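Local atomic coordinates of putative uncharacterized protein (PDB entry 3PGB), a protein that probably oxidises primary amines, using a copper ion and a topaquinone cofactor formed from one of its own tyrosines. Residues L71-T76 with V779-Y784. Sequence-based numbering, arbitrary orientation.
Sequences LTDDET and VRKFPY
The Tyr784 ring meets its neighbours at its edge: Asp74 OD1 lies close to the ring plane on the CE2 side, and Lys781 NZ sits in that plane, 3.3 Å from Tyr784 CE1. The Asp74 carboxylate stands almost upright against the ring, the two planes 83° apart. The arrangement illustrates how the first turn of a helix, here opened by a capping box, can be tied to a β-hairpin through its acidic residues. In this copper amine oxidase the helix is 73-84, close to the N-terminal end of the modelled chain, and the hairpin pairs strand 776-781 with 784-785 near the C-terminal end, a cis peptide bond before Pro783 lying in its turn.

Two polar links join these parts. Tyr784 OH donates to Asp74 OD1 at 2.6 Å, a short bond that reaches the oxygen nearly in line with its C-O bond; CG of Tyr784 lies anti to the backbone N (chi1 -171°), carrying the hydroxyl across to the helix. Alongside, Lys781 NZ forms a salt bridge with Asp73 OD2 at 3.1 Å. The Lys781 chain bends at chi2 (-69°) and then runs extended, which brings Lys781 CE to 4.0 Å from Asp73 CB. Strand 437-451 backs this pair, with Thr438 touching both side chains.

The cap fixes the start of the helix. Thr72 N binds Glu75 OE2 at 2.8 Å, while Glu75 N returns a weak bond to Thr72 OG1. Glu75 is also salt-bridged to Arg130. Carboxylates at a helix N-terminus probably gain from the helix dipole, and Lys781 may add to this for Asp73. The Thr72 carbonyl oxygen accepts twice, from Thr76 N and from Thr76 OG1, the hydroxyl approaching from above the carbonyl plane at 3.0 Å.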
ATOM      1  N   LEU A  71     -30.477  -5.718  17.632  1.00 20.70           N
ATOM      2  CA  LEU A  71     -31.510  -5.889  18.651  1.00 21.28           C
ATOM      3  C   LEU A  71     -30.903  -5.769  20.042  1.00 21.67           C
ATOM      4  O   LEU A  71     -29.775  -6.189  20.267  1.00 21.64           O
ATOM      5  CB  LEU A  71     -32.185  -7.259  18.507  1.00 21.23           C
ATOM      6  CG  LEU A  71     -32.941  -7.517  17.201  1.00 21.06           C
ATOM      7  CD1 LEU A  71     -33.304  -8.994  17.066  1.00 21.20           C
ATOM      8  CD2 LEU A  71     -34.181  -6.647  17.108  1.00 20.08           C
ATOM      9  N   THR A  72     -31.651  -5.192  20.976  1.00 22.37           N
ATOM     10  CA  THR A  72     -31.268  -5.252  22.382  1.00 23.02           C
ATOM     11  C   THR A  72     -31.530  -6.667  22.888  1.00 23.59           C
ATOM     12  O   THR A  72     -32.282  -7.430  22.277  1.00 23.90           O
ATOM     13  CB  THR A  72     -32.081  -4.281  23.241  1.00 23.09           C
ATOM     14  OG1 THR A  72     -33.468  -4.626  23.157  1.00 23.06           O
ATOM     15  CG2 THR A  72     -31.872  -2.832  22.779  1.00 23.01           C
ATOM     16  N   ASP A  73     -30.912  -7.020  24.004  1.00 24.07           N
ATOM     17  CA  ASP A  73     -31.093  -8.348  24.581  1.00 24.45           C
ATOM     18  C   ASP A  73     -32.562  -8.690  24.841  1.00 24.38           C
ATOM     19  O   ASP A  73     -33.007  -9.795  24.533  1.00 24.52           O
ATOM     20  CB  ASP A  73     -30.273  -8.470  25.867  1.00 24.62           C
ATOM     21  CG  ASP A  73     -28.790  -8.663  25.590  1.00 25.48           C
ATOM     22  OD1 ASP A  73     -28.383  -8.559  24.410  1.00 26.04           O
ATOM     23  OD2 ASP A  73     -28.033  -8.930  26.549  1.00 26.88           O
ATOM     24  N   ASP A  74     -33.305  -7.734  25.389  1.00 24.33           N
ATOM     25  CA  ASP A  74     -34.718  -7.929  25.694  1.00 24.14           C
ATOM     26  C   ASP A  74     -35.527  -8.206  24.425  1.00 23.88           C
ATOM     27  O   ASP A  74     -36.325  -9.143  24.386  1.00 23.97           O
ATOM     28  CB  ASP A  74     -35.290  -6.704  26.434  1.00 24.20           C
ATOM     29  CG  ASP A  74     -34.781  -6.585  27.876  1.00 24.56           C
ATOM     30  OD1 ASP A  74     -34.010  -7.460  28.329  1.00 24.82           O
ATOM     31  OD2 ASP A  74     -35.156  -5.605  28.562  1.00 24.59           O
ATOM     32  N   GLU A  75     -35.323  -7.385  23.398  1.00 23.38           N
ATOM     33  CA  GLU A  75     -36.000  -7.565  22.116  1.00 23.04           C
ATOM     34  C   GLU A  75     -35.772  -8.968  21.566  1.00 22.74           C
ATOM     35  O   GLU A  75     -36.715  -9.645  21.170  1.00 22.70           O
ATOM     36  CB  GLU A  75     -35.505  -6.541  21.093  1.00 23.02           C
ATOM     37  CG  GLU A  75     -36.020  -5.132  21.310  1.00 22.86           C
ATOM     38  CD  GLU A  75     -35.325  -4.112  20.425  1.00 22.38           C
ATOM     39  OE1 GLU A  75     -35.938  -3.064  20.124  1.00 20.89           O
ATOM     40  OE2 GLU A  75     -34.167  -4.364  20.021  1.00 22.52           O
ATOM     41  N   THR A  76     -34.510  -9.388  21.550  1.00 22.47           N
ATOM     42  CA  THR A  76     -34.116 -10.706  21.064  1.00 22.19           C
ATOM     43  C   THR A  76     -34.773 -11.814  21.882  1.00 22.37           C
ATOM     44  O   THR A  76     -35.163 -12.847  21.339  1.00 22.41           O
ATOM     45  CB  THR A  76     -32.583 -10.878  21.119  1.00 22.06           C
ATOM     46  OG1 THR A  76     -31.952  -9.794  20.430  1.00 21.40           O
ATOM     47  CG2 THR A  76     -32.158 -12.195  20.485  1.00 21.62           C
ATOM     48  N   VAL A 779     -25.415 -15.854  27.076  1.00 36.74           N
ATOM     49  CA  VAL A 779     -26.633 -15.647  27.867  1.00 37.24           C
ATOM     50  C   VAL A 779     -27.811 -16.302  27.145  1.00 37.70           C
ATOM     51  O   VAL A 779     -28.085 -15.974  25.987  1.00 37.81           O
ATOM     52  CB  VAL A 779     -26.954 -14.142  28.053  1.00 37.24           C
ATOM     53  CG1 VAL A 779     -28.367 -13.955  28.597  1.00 37.26           C
ATOM     54  CG2 VAL A 779     -25.932 -13.475  28.969  1.00 37.41           C
ATOM     55  N   ARG A 780     -28.501 -17.221  27.823  1.00 38.25           N
ATOM     56  CA  ARG A 780     -29.646 -17.922  27.231  1.00 38.54           C
ATOM     57  C   ARG A 780     -30.820 -16.949  27.064  1.00 38.85           C
ATOM     58  O   ARG A 780     -31.146 -16.205  27.987  1.00 38.75           O
ATOM     59  CB  ARG A 780     -30.046 -19.132  28.088  1.00 38.44           C
ATOM     60  N   LYS A 781     -31.431 -16.945  25.879  1.00 39.43           N
ATOM     61  CA  LYS A 781     -32.508 -15.998  25.544  1.00 39.93           C
ATOM     62  C   LYS A 781     -33.905 -16.631  25.483  1.00 40.23           C
ATOM     63  O   LYS A 781     -34.904 -15.916  25.451  1.00 40.24           O
ATOM     64  CB  LYS A 781     -32.198 -15.281  24.222  1.00 39.99           C
ATOM     65  CG  LYS A 781     -30.933 -14.418  24.251  1.00 40.25           C
ATOM     66  CD  LYS A 781     -31.096 -13.178  25.133  1.00 41.13           C
ATOM     67  CE  LYS A 781     -29.778 -12.430  25.323  1.00 41.35           C
ATOM     68  NZ  LYS A 781     -29.709 -11.532  26.502  1.00 41.75           N
ATOM     69  N   PHE A 782     -33.969 -17.958  25.444  1.00 40.78           N
ATOM     70  CA  PHE A 782     -35.223 -18.682  25.645  1.00 41.28           C
ATOM     71  C   PHE A 782     -34.926 -20.051  26.267  1.00 41.81           C
ATOM     72  O   PHE A 782     -34.319 -20.901  25.614  1.00 41.75           O
ATOM     73  CB  PHE A 782     -35.995 -18.857  24.336  1.00 41.27           C
ATOM     74  CG  PHE A 782     -37.330 -19.532  24.513  1.00 41.26           C
ATOM     75  CD1 PHE A 782     -37.457 -20.907  24.351  1.00 40.91           C
ATOM     76  CD2 PHE A 782     -38.455 -18.794  24.870  1.00 41.16           C
ATOM     77  CE1 PHE A 782     -38.683 -21.532  24.528  1.00 40.85           C
ATOM     78  CE2 PHE A 782     -39.684 -19.414  25.050  1.00 40.97           C
ATOM     79  CZ  PHE A 782     -39.799 -20.783  24.879  1.00 40.83           C
ATOM     80  N   PRO A 783     -35.321 -20.259  27.539  1.00 42.54           N
ATOM     81  CA  PRO A 783     -35.910 -19.270  28.453  1.00 42.99           C
ATOM     82  C   PRO A 783     -34.949 -18.112  28.726  1.00 43.46           C
ATOM     83  O   PRO A 783     -33.747 -18.333  28.867  1.00 43.53           O
ATOM     84  CB  PRO A 783     -36.161 -20.075  29.737  1.00 43.04           C
ATOM     85  CG  PRO A 783     -36.202 -21.505  29.300  1.00 42.99           C
ATOM     86  CD  PRO A 783     -35.250 -21.599  28.152  1.00 42.59           C
ATOM     87  N   TYR A 784     -35.478 -16.892  28.786  1.00 44.09           N
ATOM     88  CA  TYR A 784     -34.649 -15.699  28.978  1.00 44.62           C
ATOM     89  C   TYR A 784     -34.075 -15.660  30.396  1.00 45.29           C
ATOM     90  O   TYR A 784     -34.809 -15.471  31.372  1.00 45.27           O
ATOM     91  CB  TYR A 784     -35.456 -14.425  28.679  1.00 44.58           C
ATOM     92  CG  TYR A 784     -34.648 -13.136  28.646  1.00 44.24           C
ATOM     93  CD1 TYR A 784     -33.334 -13.111  28.171  1.00 43.61           C
ATOM     94  CD2 TYR A 784     -35.215 -11.929  29.057  1.00 44.16           C
ATOM     95  CE1 TYR A 784     -32.601 -11.934  28.130  1.00 43.25           C
ATOM     96  CE2 TYR A 784     -34.485 -10.736  29.017  1.00 43.99           C
ATOM     97  CZ  TYR A 784     -33.178 -10.750  28.551  1.00 43.60           C
ATOM     98  OH  TYR A 784     -32.446  -9.589  28.504  1.00 43.02           O
TER